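PDB 2EZV: type II restriction enzyme SfiI, which cuts double-stranded DNA at the interrupted palindrome 5'-GGCCN(5)GGCC-3' as a restriction endonuclease, leaving fragments with terminal 5'-phosphates. Local coordinates for residues G137-L142 and A154-I159. Residues are numbered along the deposited sequence; the frame is centred on the assembly and turned at random.
Sequences GVIPHL and AVTTSI
Val138 and Thr156 meet methyl to methyl in the closest approach between two side chains here, Val138 CG1 lying 3.5 Å from Thr156 CG2. The valine torsion accounts for this: CG1 stands anti to the backbone N (chi1 176°), which places it against the Thr156 methyl. The threonine hydroxyl OG1 gives a weak hydrogen bond to Ile139 O at 3.2 Å, and Thr156 CB is 3.3 Å from that same Ile139 O. Replacing Thr156 by an alanine removes OG1 and CG2, and would probably leave Ile139 O without its hydroxyl donor and open a gap beside Val138 CG1.

Thr156 N reaches Pro140 O weakly, at 3.4 Å; that carbonyl has a second partner in His188 NE2. Regular pairing starts with His141 opposite Val155, a non-hydrogen-bonded pair. Next comes the hydrogen-bonded pair Leu142 and Ala154: Leu142 N to Ala154 O is 3.0 Å with a fairly straight N-H (161°), while Ala154 N to Leu142 O is 2.8 Å, its donor lying 40° out of the carbonyl plane.

The contact is looser at the side chains of 139-141. The exposed side chain of Ile139 comes no nearer to Thr156 than 4.2 Å, CG1 to OG1; Pro140 turns its CB away, and the His141 ring leaves the strand to meet Tyr5.

Ser158 bonds through its backbone to Leu186 of strand 176-186, while Val155 and Thr157 bond to the parallel strand 93-104, which carries Asp100 and Ala101 of the calcium site; the calcium ion lies about 12 Å from the side chain of Val138. The antiparallel bridges mark the open end of a beta hairpin whose two strands both belong to the mixed sheet, as expected for the nuclease core of this PD-(D/E)XK family member.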
loop_
_atom_site.group_PDB
_atom_site.type_symbol
_atom_site.label_atom_id
_atom_site.label_comp_id
_atom_site.label_asym_id
_atom_site.label_seq_id
_atom_site.Cartn_x
_atom_site.Cartn_y
_atom_site.Cartn_z
ATOM N N GLY D 137 -26.048 16.108 9.622
ATOM C CA GLY D 137 -26.286 14.968 8.754
ATOM C C GLY D 137 -25.199 13.907 8.810
ATOM O O GLY D 137 -25.377 12.808 8.283
ATOM N N VAL D 138 -24.067 14.235 9.434
ATOM C CA VAL D 138 -22.948 13.300 9.577
ATOM C C VAL D 138 -23.096 12.623 10.928
ATOM O O VAL D 138 -23.271 13.296 11.942
ATOM C CB VAL D 138 -21.587 14.033 9.569
ATOM C CG1 VAL D 138 -20.464 13.042 9.812
ATOM C CG2 VAL D 138 -21.384 14.765 8.255
ATOM N N ILE D 139 -23.026 11.299 10.952
ATOM C CA ILE D 139 -23.154 10.581 12.214
ATOM C C ILE D 139 -21.975 10.885 13.136
ATOM O O ILE D 139 -20.871 11.186 12.682
ATOM C CB ILE D 139 -23.239 9.055 11.993
ATOM C CG1 ILE D 139 -21.980 8.553 11.291
ATOM C CG2 ILE D 139 -24.453 8.718 11.150
ATOM C CD1 ILE D 139 -21.899 7.036 11.226
ATOM N N PRO D 140 -22.198 10.810 14.453
ATOM C CA PRO D 140 -21.129 11.087 15.410
ATOM C C PRO D 140 -20.037 10.024 15.365
ATOM O O PRO D 140 -18.886 10.293 15.710
ATOM C CB PRO D 140 -21.868 11.107 16.748
ATOM C CG PRO D 140 -22.923 10.054 16.543
ATOM C CD PRO D 140 -23.426 10.368 15.143
ATOM N N HIS D 141 -20.398 8.821 14.931
ATOM C CA HIS D 141 -19.430 7.734 14.868
ATOM C C HIS D 141 -20.008 6.493 14.196
ATOM O O HIS D 141 -21.218 6.341 14.111
ATOM C CB HIS D 141 -18.974 7.384 16.289
ATOM C CG HIS D 141 -20.106 7.100 17.230
ATOM N ND1 HIS D 141 -20.888 5.968 17.137
ATOM C CD2 HIS D 141 -20.609 7.819 18.263
ATOM C CE1 HIS D 141 -21.824 6.001 18.070
ATOM N NE2 HIS D 141 -21.677 7.115 18.767
ATOM N N LEU D 142 -19.134 5.611 13.721
ATOM C CA LEU D 142 -19.553 4.368 13.076
ATOM C C LEU D 142 -19.204 3.214 14.005
ATOM O O LEU D 142 -18.043 3.042 14.372
ATOM C CB LEU D 142 -18.825 4.177 11.744
ATOM C CG LEU D 142 -19.158 2.922 10.928
ATOM C CD1 LEU D 142 -20.611 2.961 10.453
ATOM C CD2 LEU D 142 -18.227 2.854 9.741
ATOM N N ALA D 154 -16.196 4.292 16.137
ATOM C CA ALA D 154 -15.087 4.888 15.401
ATOM C C ALA D 154 -15.462 6.349 15.179
ATOM O O ALA D 154 -16.376 6.661 14.406
ATOM C CB ALA D 154 -14.884 4.180 14.062
ATOM N N VAL D 155 -14.762 7.239 15.869
ATOM C CA VAL D 155 -15.037 8.663 15.771
ATOM C C VAL D 155 -14.999 9.236 14.369
ATOM O O VAL D 155 -14.129 8.908 13.560
ATOM C CB VAL D 155 -14.049 9.492 16.589
ATOM C CG1 VAL D 155 -14.782 10.677 17.217
ATOM C CG2 VAL D 155 -13.370 8.617 17.618
ATOM N N THR D 156 -15.939 10.133 14.120
ATOM C CA THR D 156 -16.075 10.820 12.852
ATOM C C THR D 156 -15.309 12.131 12.932
ATOM O O THR D 156 -15.472 12.887 13.886
ATOM C CB THR D 156 -17.583 11.106 12.565
ATOM O OG1 THR D 156 -18.079 10.138 11.633
ATOM C CG2 THR D 156 -17.797 12.507 12.023
ATOM N N THR D 157 -14.463 12.391 11.945
ATOM C CA THR D 157 -13.704 13.634 11.903
ATOM C C THR D 157 -13.947 14.271 10.544
ATOM O O THR D 157 -13.596 13.702 9.508
ATOM C CB THR D 157 -12.194 13.393 12.112
ATOM O OG1 THR D 157 -11.977 12.912 13.440
ATOM C CG2 THR D 157 -11.400 14.697 11.925
ATOM N N SER D 158 -14.538 15.461 10.558
ATOM C CA SER D 158 -14.888 16.168 9.331
ATOM C C SER D 158 -13.885 17.198 8.853
ATOM O O SER D 158 -13.508 18.113 9.593
ATOM C CB SER D 158 -16.250 16.834 9.504
ATOM O OG SER D 158 -17.221 15.868 9.868
ATOM N N ILE D 159 -13.490 17.066 7.591
ATOM C CA ILE D 159 -12.522 17.972 6.996
ATOM C C ILE D 159 -12.899 18.460 5.594
ATOM O O ILE D 159 -13.454 17.713 4.791
ATOM C CB ILE D 159 -11.150 17.291 6.955
ATOM C CG1 ILE D 159 -10.750 16.948 8.393
ATOM C CG2 ILE D 159 -10.102 18.209 6.296
ATOM C CD1 ILE D 159 -9.599 16.015 8.504
#